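Tp0751 (Treponema pallidum, PDB 5JK2) probably acts as an outer-membrane adhesin of the syphilis spirochaete, mediating attachment to extracellular matrix components and interactions with host cells through a non-canonical lipocalin barrel. Local coordinates at residues V26-R31 with E123-I128; A33-A38 with G44-L49; P68-D73 with I79-A84; L118-T121 with V127-V130. The protein carries 1 engineered substitution. One frame throughout, in Å; residues are numbered along the deposited sequence.

Contact 1 (V26-R31 with E123-I128); sequences VQTAMR and ESHAVI. Engineered in segment 123-128: Ala126 (natural residue Glu).
The imidazole of His125 lies against the side chain of Arg31, its ND1 edge turned to the arginine's methylene root and to its guanidinium. This is where helix 26-39 meets the turn that links strands 115-122 and 127-135 in the small lipocalin-like barrel, the C-terminal part of the whole protein. Arg31 holds the histidine side-on with two nitrogens, each taking a different atom. Its NE donates to His125 ND1 at 3.2 Å, lying almost in the ring plane although the bond is bent (138° at the hydrogen). Its NH1 donates to His125 O at 3.1 Å and is straighter. For both atoms to be reached, the arginine chain folds at its third torsion (chi3 61°), which brings NE round to the ND1 edge of the ring and leaves the guanidinium plane 51° from that of the imidazole. NH1 probably also donates to Leu49 O, a pair modelled too close to be taken at face value; if the bond is real, the same nitrogen ties the helix to the segment leading into the barrel.

His125 belongs to a type I turn from Ser124 to Val127, closed beside a classic beta bulge in which the N atoms of Glu123 and Ser124 both reach Val127 O. Against one face of the imidazole sits the methyl of Ala126, an engineered residue in place of the natural glutamate. The contact is small and lies at the surface; Thr28 adds a loose touch, its methyl CG2 4.4 Å from His125 NE2.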
loop_
_atom_site.group_PDB
_atom_site.type_symbol
_atom_site.label_atom_id
_atom_site.label_comp_id
_atom_site.label_asym_id
_atom_site.label_seq_id
_atom_site.Cartn_x
_atom_site.Cartn_y
_atom_site.Cartn_z
ATOM N N VAL A 26 -11.151 16.979 11.911
ATOM C CA VAL A 26 -12.095 15.881 12.064
ATOM C C VAL A 26 -11.607 14.598 11.391
ATOM O O VAL A 26 -11.470 13.564 12.045
ATOM C CB VAL A 26 -13.476 16.252 11.487
ATOM C CG1 VAL A 26 -14.386 15.026 11.432
ATOM C CG2 VAL A 26 -14.115 17.357 12.313
ATOM N N GLN A 27 -11.361 14.668 10.086
ATOM C CA GLN A 27 -10.981 13.488 9.317
ATOM C C GLN A 27 -9.701 12.853 9.858
ATOM O O GLN A 27 -9.530 11.637 9.796
ATOM C CB GLN A 27 -10.804 13.847 7.839
ATOM C CG GLN A 27 -9.506 14.573 7.510
ATOM C CD GLN A 27 -9.393 14.922 6.037
ATOM O OE1 GLN A 27 -10.262 15.588 5.474
ATOM N NE2 GLN A 27 -8.318 14.466 5.402
ATOM N N THR A 28 -8.806 13.680 10.390
ATOM C CA THR A 28 -7.557 13.184 10.951
ATOM C C THR A 28 -7.836 12.279 12.144
ATOM O O THR A 28 -7.242 11.210 12.277
ATOM C CB THR A 28 -6.639 14.334 11.392
ATOM O OG1 THR A 28 -6.429 15.228 10.294
ATOM C CG2 THR A 28 -5.293 13.798 11.875
ATOM N N ALA A 29 -8.742 12.718 13.011
ATOM C CA ALA A 29 -9.117 11.942 14.185
ATOM C C ALA A 29 -9.768 10.631 13.767
ATOM O O ALA A 29 -9.559 9.596 14.398
ATOM C CB ALA A 29 -10.053 12.742 15.072
ATOM N N MET A 30 -10.554 10.684 12.694
ATOM C CA MET A 30 -11.236 9.503 12.182
ATOM C C MET A 30 -10.232 8.440 11.767
ATOM O O MET A 30 -10.480 7.249 11.929
ATOM C CB MET A 30 -12.136 9.871 11.001
ATOM C CG MET A 30 -13.306 10.755 11.384
ATOM S SD MET A 30 -14.368 9.979 12.620
ATOM C CE MET A 30 -15.276 11.401 13.224
ATOM N N ARG A 31 -9.095 8.875 11.238
ATOM C CA ARG A 31 -8.034 7.948 10.879
ATOM C C ARG A 31 -7.419 7.347 12.137
ATOM O O ARG A 31 -7.099 6.160 12.175
ATOM C CB ARG A 31 -6.964 8.650 10.045
ATOM C CG ARG A 31 -7.476 9.183 8.717
ATOM C CD ARG A 31 -6.342 9.631 7.813
ATOM N NE ARG A 31 -5.443 8.527 7.488
ATOM C CZ ARG A 31 -5.722 7.562 6.618
ATOM N NH1 ARG A 31 -4.840 6.600 6.394
ATOM N NH2 ARG A 31 -6.885 7.552 5.976
ATOM N N GLU A 123 3.168 1.789 10.640
ATOM C CA GLU A 123 3.877 2.298 11.806
ATOM C C GLU A 123 2.946 3.255 12.536
ATOM O O GLU A 123 2.957 3.349 13.762
ATOM C CB GLU A 123 5.175 3.003 11.402
ATOM C CG GLU A 123 5.954 2.296 10.295
ATOM C CD GLU A 123 7.251 3.002 9.951
ATOM O OE1 GLU A 123 7.867 2.655 8.921
ATOM O OE2 GLU A 123 7.657 3.906 10.713
ATOM N N SER A 124 2.136 3.960 11.756
ATOM C CA SER A 124 1.132 4.868 12.287
ATOM C C SER A 124 -0.014 4.928 11.298
ATOM O O SER A 124 0.028 4.276 10.258
ATOM C CB SER A 124 1.713 6.263 12.520
ATOM O OG SER A 124 2.959 6.191 13.188
ATOM N N HIS A 125 -1.033 5.718 11.609
ATOM C CA HIS A 125 -2.201 5.788 10.744
ATOM C C HIS A 125 -1.849 6.423 9.398
ATOM O O HIS A 125 -2.540 6.200 8.404
ATOM C CB HIS A 125 -3.328 6.570 11.426
ATOM C CG HIS A 125 -3.207 8.056 11.296
ATOM N ND1 HIS A 125 -3.669 8.745 10.194
ATOM C CD2 HIS A 125 -2.684 8.986 12.128
ATOM C CE1 HIS A 125 -3.433 10.035 10.354
ATOM N NE2 HIS A 125 -2.836 10.208 11.519
ATOM N N ALA A 126 -0.768 7.201 9.368
ATOM C CA ALA A 126 -0.338 7.874 8.145
ATOM C C ALA A 126 1.140 7.628 7.868
ATOM O O ALA A 126 1.797 8.425 7.196
ATOM C CB ALA A 126 -0.610 9.360 8.239
ATOM N N VAL A 127 1.651 6.520 8.395
ATOM C CA VAL A 127 3.042 6.133 8.201
ATOM C C VAL A 127 3.139 4.620 8.050
ATOM O O VAL A 127 2.728 3.873 8.937
ATOM C CB VAL A 127 3.929 6.593 9.375
ATOM C CG1 VAL A 127 5.377 6.194 9.138
ATOM C CG2 VAL A 127 3.815 8.099 9.578
ATOM N N ILE A 128 3.681 4.179 6.918
ATOM C CA ILE A 128 3.840 2.758 6.633
ATOM C C ILE A 128 5.266 2.454 6.188
ATOM O O ILE A 128 6.086 3.360 6.033
ATOM C CB ILE A 128 2.861 2.282 5.530
ATOM C CG1 ILE A 128 3.124 3.025 4.213
ATOM C CG2 ILE A 128 1.425 2.490 5.970
ATOM C CD1 ILE A 128 2.467 2.398 3.002
#

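Contact 2 (A33-A38 with G44-L49); sequences ALWNRA and GALQHL
Leu49 drives its two methyl groups into the helix, one to each of two neighbouring residues, and this is the tight part of the contact. CD2 meets CD2 of Leu34 at 3.7 Å, the two leucines running antiparallel alongside each other. CD1 sits at the rim of the Trp35 indole, in the plane of the ring and 3.7 Å from CE3, so the indole is met at its edge. With its CG anti to the backbone N (chi1 164°), Trp35 swings the indole along the flank of the helix, where His125 and Phe122 also touch it.

One turn on, Ala38 CB rests on Leu46 CB at 4.1 Å, and the small methyl lets the two backbones come close, their CA atoms 5.7 Å apart. Leu46 CD1 reaches the indole more loosely, 4.4 Å from Trp35 CZ3.

On the solvent side the contacts are fewer. There Leu34 CD2 lies 3.8 Å from His48 CB and meets the near, CG side of the imidazole obliquely, the rest of that exposed ring standing beyond it. Arg37 NE bonds to Gln43, closing the connecting turn. Nothing polar joins the two segments, so the grip is apolar throughout. A helix folded back on the chain that leads into the first strand, with leucines shared with Phe122, here packs against one end of the lipocalin-like barrel of the Pallilysin family.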
loop_
_atom_site.group_PDB
_atom_site.type_symbol
_atom_site.label_atom_id
_atom_site.label_comp_id
_atom_site.label_asym_id
_atom_site.label_seq_id
_atom_site.Cartn_x
_atom_site.Cartn_y
_atom_site.Cartn_z
ATOM N N ALA A 33 -9.011 7.159 15.001
ATOM C CA ALA A 33 -10.094 6.342 15.533
ATOM C C ALA A 33 -10.105 4.995 14.823
ATOM O O ALA A 33 -10.112 3.941 15.460
ATOM C CB ALA A 33 -11.427 7.045 15.362
ATOM N N LEU A 34 -10.101 5.051 13.496
ATOM C CA LEU A 34 -10.054 3.861 12.656
ATOM C C LEU A 34 -8.813 3.036 12.979
ATOM O O LEU A 34 -8.859 1.805 13.017
ATOM C CB LEU A 34 -10.061 4.267 11.180
ATOM C CG LEU A 34 -10.471 3.250 10.116
ATOM C CD1 LEU A 34 -11.916 2.818 10.315
ATOM C CD2 LEU A 34 -10.267 3.856 8.736
ATOM N N TRP A 35 -7.705 3.732 13.208
ATOM C CA TRP A 35 -6.438 3.101 13.561
ATOM C C TRP A 35 -6.551 2.323 14.864
ATOM O O TRP A 35 -6.097 1.184 14.960
ATOM C CB TRP A 35 -5.336 4.158 13.671
ATOM C CG TRP A 35 -4.098 3.691 14.374
ATOM C CD1 TRP A 35 -3.659 4.078 15.607
ATOM C CD2 TRP A 35 -3.136 2.747 13.886
ATOM N NE1 TRP A 35 -2.485 3.436 15.915
ATOM C CE2 TRP A 35 -2.144 2.613 14.876
ATOM C CE3 TRP A 35 -3.020 2.003 12.709
ATOM C CZ2 TRP A 35 -1.048 1.765 14.724
ATOM C CZ3 TRP A 35 -1.932 1.162 12.561
ATOM C CH2 TRP A 35 -0.961 1.050 13.562
ATOM N N ASN A 36 -7.166 2.947 15.863
ATOM C CA ASN A 36 -7.336 2.326 17.169
ATOM C C ASN A 36 -8.124 1.025 17.081
ATOM O O ASN A 36 -7.856 0.078 17.822
ATOM C CB ASN A 36 -8.035 3.292 18.125
ATOM C CG ASN A 36 -8.015 2.807 19.562
ATOM O OD1 ASN A 36 -7.133 3.172 20.340
ATOM N ND2 ASN A 36 -8.989 1.979 19.922
ATOM N N ARG A 37 -9.092 0.978 16.171
ATOM C CA ARG A 37 -9.911 -0.218 15.993
ATOM C C ARG A 37 -9.107 -1.351 15.359
ATOM O O ARG A 37 -9.533 -2.506 15.367
ATOM C CB ARG A 37 -11.144 0.095 15.138
ATOM C CG ARG A 37 -12.047 1.166 15.735
ATOM C CD ARG A 37 -13.521 0.934 15.420
ATOM N NE ARG A 37 -13.853 1.202 14.023
ATOM C CZ ARG A 37 -14.033 2.418 13.514
ATOM N NH1 ARG A 37 -13.897 3.494 14.279
ATOM N NH2 ARG A 37 -14.339 2.561 12.233
ATOM N N ALA A 38 -7.940 -1.013 14.819
ATOM C CA ALA A 38 -7.088 -1.987 14.147
ATOM C C ALA A 38 -5.880 -2.358 15.003
ATOM O O ALA A 38 -5.308 -3.437 14.839
ATOM C CB ALA A 38 -6.634 -1.443 12.805
ATOM N N GLY A 44 -12.192 -6.008 11.141
ATOM C CA GLY A 44 -12.106 -6.454 9.763
ATOM C C GLY A 44 -11.123 -5.694 8.894
ATOM O O GLY A 44 -10.258 -6.306 8.265
ATOM N N ALA A 45 -11.236 -4.367 8.870
ATOM C CA ALA A 45 -10.486 -3.557 7.911
ATOM C C ALA A 45 -9.432 -2.645 8.539
ATOM O O ALA A 45 -9.757 -1.677 9.230
ATOM C CB ALA A 45 -11.449 -2.722 7.087
ATOM N N LEU A 46 -8.169 -2.978 8.287
ATOM C CA LEU A 46 -7.051 -2.059 8.476
ATOM C C LEU A 46 -6.724 -1.431 7.122
ATOM O O LEU A 46 -6.099 -0.373 7.037
ATOM C CB LEU A 46 -5.833 -2.789 9.055
ATOM C CG LEU A 46 -4.439 -2.204 8.793
ATOM C CD1 LEU A 46 -4.257 -0.862 9.484
ATOM C CD2 LEU A 46 -3.364 -3.187 9.233
ATOM N N GLN A 47 -7.164 -2.102 6.062
ATOM C CA GLN A 47 -6.934 -1.656 4.696
ATOM C C GLN A 47 -7.557 -0.290 4.461
ATOM O O GLN A 47 -7.085 0.489 3.635
ATOM C CB GLN A 47 -7.514 -2.664 3.700
ATOM C CG GLN A 47 -7.084 -4.107 3.934
ATOM C CD GLN A 47 -7.638 -5.060 2.890
ATOM O OE1 GLN A 47 -8.268 -4.637 1.922
ATOM N NE2 GLN A 47 -7.404 -6.353 3.082
ATOM N N HIS A 48 -8.624 -0.008 5.200
ATOM C CA HIS A 48 -9.373 1.228 5.027
ATOM C C HIS A 48 -8.475 2.442 5.256
ATOM O O HIS A 48 -8.744 3.532 4.748
ATOM C CB HIS A 48 -10.570 1.252 5.977
ATOM C CG HIS A 48 -11.695 2.125 5.515
ATOM N ND1 HIS A 48 -12.950 2.090 6.085
ATOM C CD2 HIS A 48 -11.756 3.055 4.529
ATOM C CE1 HIS A 48 -13.733 2.961 5.475
ATOM N NE2 HIS A 48 -13.036 3.559 4.529
ATOM N N LEU A 49 -7.396 2.240 6.007
ATOM C CA LEU A 49 -6.425 3.299 6.247
ATOM C C LEU A 49 -5.506 3.503 5.048
ATOM O O LEU A 49 -4.901 4.563 4.901
ATOM C CB LEU A 49 -5.585 2.988 7.490
ATOM C CG LEU A 49 -6.247 3.176 8.857
ATOM C CD1 LEU A 49 -5.324 2.687 9.959
ATOM C CD2 LEU A 49 -6.628 4.634 9.086
#

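Contact 3 (P68-D73 with I79-A84); sequences PLLFFD and ITFSRA
Ser82 O takes the shortest bond here, from Leu69 N at 2.7 Å, and the CA of Pro68 adds a CA-H...O contact at 3.4 Å to the same oxygen. Ser82 N answers by donating to Leu69 O. Two residues further along, Phe71 and Thr80 repeat the exchange, with Thr80 N to Phe71 O at 3.0 Å and an N-H...O angle of 165°. These two hydrogen-bonded pairs enclose the non-hydrogen-bonded pair Leu70 and Phe81 in an antiparallel hairpin, the second and third strands of the eight-stranded lipocalin-like barrel.

One face of this hairpin carries Leu70, Phe72, Ile79 and Phe81, all buried. Leu70 CD2 presses on the CD2 side of the Phe81 ring at 3.3 Å, while Ile79 runs alongside the Phe72 ring, CG1 of the isoleucine 3.7 Å from CD2 of the phenylalanine. Trp147 meets Phe81 edge-to-face, and Arg116 adds a cation-pi contact.

Leu69, Phe71, Thr80 and Ser82 occupy the other, partly exposed face. Thr80 OG1 is placed between its own N and carbonyl carbon (chi1 84°), where it lies 3.3 Å from Phe71 CB and hydrogen-bonds a water at 2.8 Å; that water also donates weakly to Leu69 O.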
loop_
_atom_site.group_PDB
_atom_site.type_symbol
_atom_site.label_atom_id
_atom_site.label_comp_id
_atom_site.label_asym_id
_atom_site.label_seq_id
_atom_site.Cartn_x
_atom_site.Cartn_y
_atom_site.Cartn_z
ATOM N N PRO A 68 8.806 7.963 -5.343
ATOM C CA PRO A 68 7.832 6.955 -5.776
ATOM C C PRO A 68 6.497 7.126 -5.055
ATOM O O PRO A 68 6.485 7.461 -3.871
ATOM C CB PRO A 68 8.505 5.628 -5.399
ATOM C CG PRO A 68 9.952 5.933 -5.365
ATOM C CD PRO A 68 10.058 7.342 -4.873
ATOM N N LEU A 69 5.395 6.907 -5.767
ATOM C CA LEU A 69 4.060 7.117 -5.208
ATOM C C LEU A 69 3.218 5.856 -5.251
ATOM O O LEU A 69 3.228 5.125 -6.240
ATOM C CB LEU A 69 3.320 8.215 -5.970
ATOM C CG LEU A 69 4.085 9.496 -6.283
ATOM C CD1 LEU A 69 3.225 10.423 -7.131
ATOM C CD2 LEU A 69 4.530 10.175 -4.999
ATOM N N LEU A 70 2.474 5.624 -4.174
ATOM C CA LEU A 70 1.486 4.556 -4.129
ATOM C C LEU A 70 0.109 5.135 -3.855
ATOM O O LEU A 70 -0.077 5.885 -2.898
ATOM C CB LEU A 70 1.829 3.525 -3.053
ATOM C CG LEU A 70 3.081 2.671 -3.254
ATOM C CD1 LEU A 70 3.307 1.796 -2.033
ATOM C CD2 LEU A 70 2.971 1.820 -4.509
ATOM N N PHE A 71 -0.848 4.793 -4.710
ATOM C CA PHE A 71 -2.243 5.112 -4.458
ATOM C C PHE A 71 -3.036 3.814 -4.405
ATOM O O PHE A 71 -3.081 3.061 -5.377
ATOM C CB PHE A 71 -2.810 6.048 -5.530
ATOM C CG PHE A 71 -4.163 6.606 -5.188
ATOM C CD1 PHE A 71 -5.297 5.824 -5.307
ATOM C CD2 PHE A 71 -4.298 7.906 -4.732
ATOM C CE1 PHE A 71 -6.538 6.329 -4.987
ATOM C CE2 PHE A 71 -5.543 8.415 -4.410
ATOM C CZ PHE A 71 -6.662 7.624 -4.540
ATOM N N PHE A 72 -3.644 3.552 -3.254
ATOM C CA PHE A 72 -4.475 2.370 -3.070
ATOM C C PHE A 72 -5.926 2.713 -3.388
ATOM O O PHE A 72 -6.605 3.361 -2.595
ATOM C CB PHE A 72 -4.343 1.838 -1.640
ATOM C CG PHE A 72 -2.932 1.487 -1.250
ATOM C CD1 PHE A 72 -2.030 2.477 -0.894
ATOM C CD2 PHE A 72 -2.509 0.169 -1.234
ATOM C CE1 PHE A 72 -0.734 2.159 -0.536
ATOM C CE2 PHE A 72 -1.214 -0.153 -0.876
ATOM C CZ PHE A 72 -0.327 0.844 -0.527
ATOM N N ASP A 73 -6.389 2.291 -4.560
ATOM C CA ASP A 73 -7.748 2.591 -5.002
ATOM C C ASP A 73 -8.733 1.581 -4.417
ATOM O O ASP A 73 -8.920 0.490 -4.957
ATOM C CB ASP A 73 -7.822 2.594 -6.531
ATOM C CG ASP A 73 -9.111 3.200 -7.052
ATOM O OD1 ASP A 73 -10.196 2.837 -6.554
ATOM O OD2 ASP A 73 -9.034 4.051 -7.959
ATOM N N ILE A 79 -3.907 -0.838 -7.169
ATOM C CA ILE A 79 -2.785 -0.128 -6.585
ATOM C C ILE A 79 -1.953 0.452 -7.713
ATOM O O ILE A 79 -1.362 -0.282 -8.506
ATOM C CB ILE A 79 -1.923 -1.038 -5.693
ATOM C CG1 ILE A 79 -2.744 -1.546 -4.501
ATOM C CG2 ILE A 79 -0.693 -0.281 -5.201
ATOM C CD1 ILE A 79 -2.075 -2.649 -3.705
ATOM N N THR A 80 -1.928 1.776 -7.782
ATOM C CA THR A 80 -1.226 2.471 -8.847
ATOM C C THR A 80 0.178 2.831 -8.391
ATOM O O THR A 80 0.368 3.409 -7.322
ATOM C CB THR A 80 -1.975 3.751 -9.282
ATOM O OG1 THR A 80 -1.634 4.836 -8.411
ATOM C CG2 THR A 80 -3.484 3.532 -9.260
ATOM N N PHE A 81 1.155 2.468 -9.215
ATOM C CA PHE A 81 2.560 2.728 -8.935
ATOM C C PHE A 81 3.088 3.810 -9.858
ATOM O O PHE A 81 3.048 3.654 -11.075
ATOM C CB PHE A 81 3.387 1.458 -9.118
ATOM C CG PHE A 81 2.945 0.315 -8.260
ATOM C CD1 PHE A 81 1.821 -0.424 -8.590
ATOM C CD2 PHE A 81 3.667 -0.035 -7.135
ATOM C CE1 PHE A 81 1.419 -1.483 -7.802
ATOM C CE2 PHE A 81 3.274 -1.092 -6.346
ATOM C CZ PHE A 81 2.147 -1.819 -6.678
ATOM N N SER A 82 3.601 4.893 -9.279
ATOM C CA SER A 82 4.046 6.043 -10.061
ATOM C C SER A 82 5.411 6.574 -9.640
ATOM O O SER A 82 5.724 6.660 -8.455
ATOM C CB SER A 82 3.028 7.183 -9.959
ATOM O OG SER A 82 1.759 6.792 -10.446
ATOM N N ARG A 83 6.208 6.938 -10.639
ATOM C CA ARG A 83 7.450 7.671 -10.432
ATOM C C ARG A 83 7.806 8.394 -11.728
ATOM O O ARG A 83 8.571 7.877 -12.541
ATOM C CB ARG A 83 8.590 6.746 -10.006
ATOM C CG ARG A 83 9.854 7.498 -9.591
ATOM C CD ARG A 83 11.131 6.750 -9.952
ATOM N NE ARG A 83 12.313 7.614 -9.893
ATOM C CZ ARG A 83 13.043 7.831 -8.800
ATOM N NH1 ARG A 83 12.728 7.252 -7.649
ATOM N NH2 ARG A 83 14.097 8.635 -8.861
ATOM N N ALA A 84 7.236 9.583 -11.908
ATOM C CA ALA A 84 7.434 10.379 -13.117
ATOM C C ALA A 84 6.942 9.626 -14.360
ATOM O O ALA A 84 5.746 9.366 -14.494
ATOM C CB ALA A 84 8.907 10.772 -13.256
HETATM O O HOH W 1 0.512 6.202 -7.300
#

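Contact 4 (L118-T121 with V127-V130); sequences LEVT and VIHV
Ile128 leans on Val120 from its CB outward. CB lies 3.7 Å from Thr121 O and 4.0 Å from Val120 CG1, the branch methyl CG2 is only slightly further from that same valine methyl, and CG1 is the link that carries the tip, CD1, to 3.7 Å from Val120 CG1. One valine methyl is thus met at three points by the isoleucine. The first torsion accounts for it: chi1 61° tucks CG1 back above the isoleucine's own peptide backbone, and the extended second torsion then takes CD1 over Val120. On the valine, the touching branch is the one anti to its backbone N.

Next along this buried face, Leu118 and Val130 cross at a slant, the leucine's CG being 3.9 Å from Val130 CG1. The backbones are joined at one antiparallel hydrogen-bonded pair, Thr121 with His129. Thr121 N donates to His129 O almost straight (2.9 Å, 173°), whereas His129 N to Thr121 O is shorter, 2.7 Å, but bent to 141°; the Ile128 CA-H also leans on that carbonyl oxygen.

The two strands form a hairpin, the sixth and seventh of the barrel, with strands 101-108 and 149-153 flanking it. Thr121 and His129 project from the other face, to the outside, and Glu119, two residues earlier in the strand, sends its carboxylate to Ser103. Chemically the hairpin is two-sided: between these two strands the interior contacts are aliphatic, while the polar side chains are left on the surface and the cross-strand bonds come from the backbone.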
loop_
_atom_site.group_PDB
_atom_site.type_symbol
_atom_site.label_atom_id
_atom_site.label_comp_id
_atom_site.label_asym_id
_atom_site.label_seq_id
_atom_site.Cartn_x
_atom_site.Cartn_y
_atom_site.Cartn_z
ATOM N N LEU A 118 3.204 -7.403 -2.172
ATOM C CA LEU A 118 3.438 -6.234 -1.338
ATOM C C LEU A 118 3.370 -6.602 0.137
ATOM O O LEU A 118 2.596 -7.470 0.536
ATOM C CB LEU A 118 2.413 -5.140 -1.657
ATOM C CG LEU A 118 2.967 -3.772 -2.066
ATOM C CD1 LEU A 118 3.735 -3.876 -3.373
ATOM C CD2 LEU A 118 1.847 -2.750 -2.182
ATOM N N GLU A 119 4.192 -5.932 0.937
ATOM C CA GLU A 119 4.212 -6.140 2.378
ATOM C C GLU A 119 4.115 -4.803 3.099
ATOM O O GLU A 119 5.113 -4.264 3.575
ATOM C CB GLU A 119 5.479 -6.880 2.797
ATOM C CG GLU A 119 5.615 -8.271 2.195
ATOM C CD GLU A 119 4.586 -9.252 2.730
ATOM O OE1 GLU A 119 3.952 -8.953 3.765
ATOM O OE2 GLU A 119 4.412 -10.324 2.114
ATOM N N VAL A 120 2.897 -4.276 3.172
ATOM C CA VAL A 120 2.650 -2.978 3.786
ATOM C C VAL A 120 2.568 -3.082 5.305
ATOM O O VAL A 120 1.583 -3.587 5.848
ATOM C CB VAL A 120 1.347 -2.352 3.268
ATOM C CG1 VAL A 120 1.171 -0.955 3.837
ATOM C CG2 VAL A 120 1.342 -2.325 1.747
ATOM N N THR A 121 3.596 -2.580 5.981
ATOM C CA THR A 121 3.661 -2.612 7.438
ATOM C C THR A 121 3.410 -1.222 8.005
ATOM O O THR A 121 4.205 -0.305 7.805
ATOM C CB THR A 121 5.025 -3.126 7.934
ATOM O OG1 THR A 121 5.306 -4.397 7.335
ATOM C CG2 THR A 121 5.031 -3.270 9.451
ATOM N N VAL A 127 1.651 6.520 8.395
ATOM C CA VAL A 127 3.042 6.133 8.201
ATOM C C VAL A 127 3.139 4.620 8.050
ATOM O O VAL A 127 2.728 3.873 8.937
ATOM C CB VAL A 127 3.929 6.593 9.375
ATOM C CG1 VAL A 127 5.377 6.194 9.138
ATOM C CG2 VAL A 127 3.815 8.099 9.578
ATOM N N ILE A 128 3.681 4.179 6.918
ATOM C CA ILE A 128 3.840 2.758 6.633
ATOM C C ILE A 128 5.266 2.454 6.188
ATOM O O ILE A 128 6.086 3.360 6.033
ATOM C CB ILE A 128 2.861 2.282 5.530
ATOM C CG1 ILE A 128 3.124 3.025 4.213
ATOM C CG2 ILE A 128 1.425 2.490 5.970
ATOM C CD1 ILE A 128 2.467 2.398 3.002
ATOM N N HIS A 129 5.552 1.173 5.978
ATOM C CA HIS A 129 6.791 0.758 5.338
ATOM C C HIS A 129 6.476 -0.365 4.359
ATOM O O HIS A 129 5.849 -1.360 4.727
ATOM C CB HIS A 129 7.830 0.303 6.363
ATOM C CG HIS A 129 9.219 0.222 5.808
ATOM N ND1 HIS A 129 10.206 1.130 6.128
ATOM C CD2 HIS A 129 9.779 -0.649 4.933
ATOM C CE1 HIS A 129 11.317 0.815 5.484
ATOM N NE2 HIS A 129 11.084 -0.259 4.752
ATOM N N VAL A 130 6.904 -0.194 3.113
ATOM C CA VAL A 130 6.539 -1.113 2.043
ATOM C C VAL A 130 7.723 -1.942 1.558
ATOM O O VAL A 130 8.843 -1.445 1.442
ATOM C CB VAL A 130 5.949 -0.356 0.834
ATOM C CG1 VAL A 130 5.483 -1.337 -0.239
ATOM C CG2 VAL A 130 4.797 0.533 1.273
#

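Overall arrangement
From the N terminus, helix 26-39 enters contact 1 first, but that loop closes only some ninety residues later, at the turn 123-128. Contact 2 follows within it, folding the same helix onto the chain that leads into the first strand, so contacts 1 and 2 adjoin on one helix. Contact 3 is also nested inside contact 1 and comes after contact 2 in series; it closes the hairpin of strands 69-73 and 78-83. Contact 4 closes last and shares Val127 and Ile128 with contact 1. Contacts 3 and 4 meet across the barrel interior, where Leu70 packs on Val130 and Phe81 on Leu118.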